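Long-range contact in apical membrane antigen AMA1 (Toxoplasma gondii ME49, PDB 4YIV), which plays an essential part in host cell invasion as a microneme protein of the moving junction formed between parasite and target cell membranes: residues A[63-75]-A[185-197]. Sequence-based numbering, arbitrary orientation.
Sequences GKHIELQQPDRPP and SVKGEPPDLTWYC. With CD (cadmium ion), chain C.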
loop_
_atom_site.group_PDB
_atom_site.type_symbol
_atom_site.label_atom_id
_atom_site.label_comp_id
_atom_site.label_asym_id
_atom_site.label_seq_id
_atom_site.Cartn_x
_atom_site.Cartn_y
_atom_site.Cartn_z
ATOM N N GLY A 63 -5.780 2.676 1.085
ATOM C CA GLY A 63 -6.372 3.805 0.383
ATOM C C GLY A 63 -6.212 3.663 -1.130
ATOM O O GLY A 63 -6.760 4.452 -1.897
ATOM N N LYS A 64 -5.489 2.629 -1.572
ATOM C CA LYS A 64 -5.320 2.419 -3.021
ATOM C C LYS A 64 -6.602 1.934 -3.645
ATOM O O LYS A 64 -7.225 1.002 -3.176
ATOM C CB LYS A 64 -4.185 1.422 -3.346
ATOM C CG LYS A 64 -4.187 0.925 -4.802
ATOM C CD LYS A 64 -3.014 -0.016 -5.060
ATOM C CE LYS A 64 -3.075 -0.657 -6.471
ATOM N NZ LYS A 64 -1.798 -1.353 -6.805
ATOM N N HIS A 65 -6.976 2.575 -4.751
ATOM C CA HIS A 65 -8.106 2.147 -5.546
ATOM C C HIS A 65 -7.749 2.386 -7.012
ATOM O O HIS A 65 -6.800 3.108 -7.316
ATOM C CB HIS A 65 -9.402 2.901 -5.167
ATOM C CG HIS A 65 -9.283 4.390 -5.155
ATOM N ND1 HIS A 65 -8.580 5.084 -4.190
ATOM C CD2 HIS A 65 -9.846 5.333 -5.955
ATOM C CE1 HIS A 65 -8.671 6.385 -4.427
ATOM N NE2 HIS A 65 -9.425 6.563 -5.499
ATOM N N ILE A 66 -8.501 1.766 -7.901
ATOM C CA ILE A 66 -8.262 1.897 -9.336
ATOM C C ILE A 66 -9.336 2.835 -9.908
ATOM O O ILE A 66 -10.510 2.540 -9.836
ATOM C CB ILE A 66 -8.311 0.545 -10.042
ATOM C CG1 ILE A 66 -7.387 -0.488 -9.328
ATOM C CG2 ILE A 66 -7.869 0.715 -11.506
ATOM C CD1 ILE A 66 -5.902 -0.013 -9.267
ATOM N N GLU A 67 -8.907 3.959 -10.457
ATOM C CA GLU A 67 -9.809 4.933 -11.027
ATOM C C GLU A 67 -10.058 4.611 -12.494
ATOM O O GLU A 67 -9.091 4.474 -13.248
ATOM C CB GLU A 67 -9.180 6.324 -10.883
ATOM C CG GLU A 67 -9.939 7.486 -11.539
ATOM C CD GLU A 67 -9.140 8.795 -11.427
ATOM O OE1 GLU A 67 -9.441 9.632 -10.551
ATOM O OE2 GLU A 67 -8.188 8.967 -12.199
ATOM N N LEU A 68 -11.326 4.550 -12.914
ATOM C CA LEU A 68 -11.648 4.143 -14.284
ATOM C C LEU A 68 -11.944 5.353 -15.166
ATOM O O LEU A 68 -12.231 6.432 -14.665
ATOM C CB LEU A 68 -12.849 3.199 -14.301
ATOM C CG LEU A 68 -12.852 2.039 -13.309
ATOM C CD1 LEU A 68 -13.968 1.087 -13.678
ATOM C CD2 LEU A 68 -11.528 1.321 -13.285
ATOM N N GLN A 69 -11.884 5.167 -16.479
ATOM C CA GLN A 69 -12.182 6.269 -17.419
ATOM C C GLN A 69 -13.262 5.849 -18.435
ATOM O O GLN A 69 -13.077 5.959 -19.654
ATOM C CB GLN A 69 -10.898 6.711 -18.133
ATOM C CG GLN A 69 -9.817 7.389 -17.227
ATOM C CD GLN A 69 -10.253 8.727 -16.642
ATOM O OE1 GLN A 69 -11.066 9.458 -17.224
ATOM N NE2 GLN A 69 -9.708 9.054 -15.478
ATOM N N GLN A 70 -14.351 5.285 -17.924
ATOM C CA GLN A 70 -15.492 4.919 -18.744
ATOM C C GLN A 70 -16.247 6.198 -19.110
ATOM O O GLN A 70 -16.083 7.212 -18.441
ATOM C CB GLN A 70 -16.432 3.971 -17.989
ATOM C CG GLN A 70 -15.833 2.541 -17.758
ATOM C CD GLN A 70 -16.619 1.751 -16.741
ATOM O OE1 GLN A 70 -17.211 2.325 -15.831
ATOM N NE2 GLN A 70 -16.653 0.433 -16.902
ATOM N N PRO A 71 -17.093 6.134 -20.145
ATOM C CA PRO A 71 -17.997 7.245 -20.466
ATOM C C PRO A 71 -18.811 7.645 -19.252
ATOM O O PRO A 71 -19.236 6.759 -18.498
ATOM C CB PRO A 71 -18.912 6.664 -21.553
ATOM C CG PRO A 71 -18.104 5.595 -22.193
ATOM C CD PRO A 71 -17.266 5.001 -21.072
ATOM N N ASP A 72 -19.061 8.943 -19.084
ATOM C CA ASP A 72 -19.835 9.428 -17.937
ATOM C C ASP A 72 -21.318 9.429 -18.223
ATOM O O ASP A 72 -21.931 10.489 -18.387
ATOM C CB ASP A 72 -19.409 10.836 -17.539
ATOM C CG ASP A 72 -18.003 10.887 -16.984
ATOM O OD1 ASP A 72 -17.596 9.928 -16.285
ATOM O OD2 ASP A 72 -17.303 11.892 -17.251
ATOM N N ARG A 73 -21.892 8.238 -18.272
ATOM C CA ARG A 73 -23.288 8.077 -18.605
ATOM C C ARG A 73 -23.678 6.613 -18.415
ATOM O O ARG A 73 -22.808 5.737 -18.440
ATOM C CB ARG A 73 -23.527 8.503 -20.045
ATOM C CG ARG A 73 -22.665 7.721 -20.999
ATOM C CD ARG A 73 -23.087 7.911 -22.413
ATOM N NE ARG A 73 -22.263 7.154 -23.354
ATOM C CZ ARG A 73 -22.429 5.864 -23.644
ATOM N NH1 ARG A 73 -23.376 5.136 -23.033
ATOM N NH2 ARG A 73 -21.620 5.290 -24.526
ATOM N N PRO A 74 -24.985 6.334 -18.246
ATOM C CA PRO A 74 -25.422 4.930 -18.183
ATOM C C PRO A 74 -24.962 4.183 -19.419
ATOM O O PRO A 74 -24.922 4.794 -20.488
ATOM C CB PRO A 74 -26.940 5.035 -18.129
ATOM C CG PRO A 74 -27.205 6.394 -17.520
ATOM C CD PRO A 74 -26.094 7.279 -18.001
ATOM N N PRO A 75 -24.613 2.895 -19.291
ATOM C CA PRO A 75 -24.689 2.077 -18.081
ATOM C C PRO A 75 -23.414 2.126 -17.224
ATOM O O PRO A 75 -23.230 1.254 -16.389
ATOM C CB PRO A 75 -24.897 0.672 -18.643
ATOM C CG PRO A 75 -24.120 0.676 -19.911
ATOM C CD PRO A 75 -24.241 2.084 -20.466
ATOM N N SER A 185 -9.443 3.384 -24.083
ATOM C CA SER A 185 -10.204 4.608 -24.310
ATOM C C SER A 185 -10.455 5.431 -23.069
ATOM O O SER A 185 -10.613 4.911 -21.953
ATOM C CB SER A 185 -11.562 4.290 -24.950
ATOM O OG SER A 185 -12.339 3.415 -24.151
ATOM N N VAL A 186 -10.499 6.741 -23.278
ATOM C CA VAL A 186 -10.895 7.681 -22.230
ATOM C C VAL A 186 -12.210 8.319 -22.552
ATOM O O VAL A 186 -12.325 8.972 -23.593
ATOM C CB VAL A 186 -9.844 8.788 -22.051
ATOM C CG1 VAL A 186 -10.343 9.846 -21.050
ATOM C CG2 VAL A 186 -8.562 8.181 -21.595
ATOM N N LYS A 187 -13.173 8.139 -21.644
ATOM C CA LYS A 187 -14.593 8.511 -21.823
ATOM C C LYS A 187 -15.135 8.141 -23.204
ATOM O O LYS A 187 -15.814 8.930 -23.861
ATOM C CB LYS A 187 -14.788 10.003 -21.546
ATOM C CG LYS A 187 -14.122 10.418 -20.267
ATOM C CD LYS A 187 -15.005 11.262 -19.373
ATOM C CE LYS A 187 -14.419 11.336 -17.941
ATOM N NZ LYS A 187 -14.574 10.023 -17.165
ATOM N N GLY A 188 -14.806 6.934 -23.645
ATOM C CA GLY A 188 -15.366 6.373 -24.861
ATOM C C GLY A 188 -14.594 6.627 -26.147
ATOM O O GLY A 188 -14.991 6.128 -27.188
ATOM N N GLU A 189 -13.508 7.398 -26.074
ATOM C CA GLU A 189 -12.671 7.691 -27.237
ATOM C C GLU A 189 -11.253 7.108 -27.109
ATOM O O GLU A 189 -10.562 7.411 -26.129
ATOM C CB GLU A 189 -12.570 9.201 -27.415
ATOM C CG GLU A 189 -13.914 9.923 -27.393
ATOM C CD GLU A 189 -14.193 10.636 -28.702
ATOM O OE1 GLU A 189 -13.915 10.051 -29.776
ATOM O OE2 GLU A 189 -14.673 11.790 -28.655
ATOM N N PRO A 190 -10.794 6.302 -28.086
ATOM C CA PRO A 190 -11.421 5.781 -29.315
ATOM C C PRO A 190 -12.552 4.755 -29.058
ATOM O O PRO A 190 -12.442 3.963 -28.114
ATOM C CB PRO A 190 -10.254 5.106 -30.042
ATOM C CG PRO A 190 -9.002 5.688 -29.435
ATOM C CD PRO A 190 -9.359 5.939 -28.014
ATOM N N PRO A 191 -13.626 4.783 -29.874
ATOM C CA PRO A 191 -14.801 3.931 -29.653
ATOM C C PRO A 191 -14.572 2.501 -30.097
ATOM O O PRO A 191 -15.335 1.612 -29.748
ATOM C CB PRO A 191 -15.891 4.590 -30.511
ATOM C CG PRO A 191 -15.088 5.265 -31.638
ATOM C CD PRO A 191 -13.856 5.766 -30.959
ATOM N N ASP A 192 -13.527 2.258 -30.857
ATOM C CA ASP A 192 -13.219 0.909 -31.304
ATOM C C ASP A 192 -12.623 -0.016 -30.254
ATOM O O ASP A 192 -12.527 -1.205 -30.463
ATOM C CB ASP A 192 -12.153 0.970 -32.376
ATOM C CG ASP A 192 -12.637 1.564 -33.649
ATOM O OD1 ASP A 192 -13.752 2.094 -33.676
ATOM O OD2 ASP A 192 -11.876 1.483 -34.612
ATOM N N LEU A 193 -12.158 0.543 -29.155
ATOM C CA LEU A 193 -11.413 -0.243 -28.181
ATOM C C LEU A 193 -12.283 -0.874 -27.101
ATOM O O LEU A 193 -13.216 -0.255 -26.573
ATOM C CB LEU A 193 -10.344 0.630 -27.518
ATOM C CG LEU A 193 -9.264 1.161 -28.454
ATOM C CD1 LEU A 193 -8.311 2.061 -27.690
ATOM C CD2 LEU A 193 -8.501 0.025 -29.110
ATOM N N THR A 194 -11.926 -2.108 -26.749
ATOM C CA THR A 194 -12.664 -2.863 -25.762
ATOM C C THR A 194 -12.462 -2.301 -24.345
ATOM O O THR A 194 -13.417 -2.200 -23.566
ATOM C CB THR A 194 -12.246 -4.372 -25.799
ATOM O OG1 THR A 194 -12.527 -4.888 -27.106
ATOM C CG2 THR A 194 -13.027 -5.167 -24.779
ATOM N N TRP A 195 -11.226 -1.944 -24.017
ATOM C CA TRP A 195 -10.902 -1.469 -22.679
ATOM C C TRP A 195 -10.926 0.050 -22.561
ATOM O O TRP A 195 -10.422 0.785 -23.416
ATOM C CB TRP A 195 -9.530 -1.982 -22.250
ATOM C CG TRP A 195 -9.574 -3.415 -21.816
ATOM C CD1 TRP A 195 -9.223 -4.522 -22.542
ATOM C CD2 TRP A 195 -10.021 -3.883 -20.548
ATOM N NE1 TRP A 195 -9.432 -5.659 -21.793
ATOM C CE2 TRP A 195 -9.929 -5.291 -20.566
ATOM C CE3 TRP A 195 -10.503 -3.246 -19.396
ATOM C CZ2 TRP A 195 -10.296 -6.070 -19.477
ATOM C CZ3 TRP A 195 -10.879 -4.033 -18.310
ATOM C CH2 TRP A 195 -10.762 -5.424 -18.360
ATOM N N TYR A 196 -11.495 0.477 -21.449
ATOM C CA TYR A 196 -11.312 1.810 -20.896
ATOM C C TYR A 196 -9.951 1.870 -20.203
ATOM O O TYR A 196 -9.394 0.851 -19.779
ATOM C CB TYR A 196 -12.441 2.151 -19.916
ATOM C CG TYR A 196 -12.656 1.038 -18.890
ATOM C CD1 TYR A 196 -11.837 0.928 -17.764
ATOM C CD2 TYR A 196 -13.628 0.067 -19.094
ATOM C CE1 TYR A 196 -12.012 -0.114 -16.852
ATOM C CE2 TYR A 196 -13.828 -0.983 -18.182
ATOM C CZ TYR A 196 -13.009 -1.077 -17.064
ATOM O OH TYR A 196 -13.214 -2.141 -16.187
ATOM N N CYS A 197 -9.428 3.081 -20.097
ATOM C CA CYS A 197 -8.183 3.330 -19.418
ATOM C C CYS A 197 -8.465 3.370 -17.917
ATOM O O CYS A 197 -9.591 3.637 -17.486
ATOM C CB CYS A 197 -7.562 4.647 -19.887
ATOM S SG CYS A 197 -6.977 4.606 -21.649
HETATM CD CD CD C . -13.169 2.933 -36.195
HETATM O O HOH W 1 -13.761 4.854 -22.142
#
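Gln69 and Lys187 illustrate how an extended chain can receive a tight turn through few backbone bonds. The amide of Lys187, second residue of the type I' turn Val186–Glu189, donates from Lys187 N to Gln69 O over 3.0 Å. A water strengthens the join: it donates to that same Gln69 O at 2.8 Å and to Ser185 OG, and accepts from Gly188 N, so Gln69 O is gripped twice. The amide N of the same residue, Gln69, makes a weak bond to Cys197 O, 2.9 Å away and bent to 126° at the hydrogen.

Charge adds a second layer at the solvent-facing side. Bends at chi2 and chi4 carry the lysine chain back across Asp72. There Lys187 NZ forms a salt bridge with Asp72 OD1 at 3.1 Å, on the syn side but 33° out of the carboxylate plane. The same NZ bonds weakly to Gln70 O.

Apolar packing centres on Tyr196. Gln70 CG lies over one ring face, 4.0 Å from the centroid, in a CH-pi contact; Trp195 CE3 lies over the opposite face, offset toward its rim. The amide of Gln70 stands 74° from the ring, its NE2 held by the carbonyls of Leu97 and Gly99. Leu68 CD1 and CD2 both lie 3.9 Å from Tyr196 CE1.

The arrangement continues the antiparallel pairing of strands 65-68 and 198-201 into a beta-turn loop closed by the Cys184–Cys197 disulfide, within the AMA1 family region of the PAN clan.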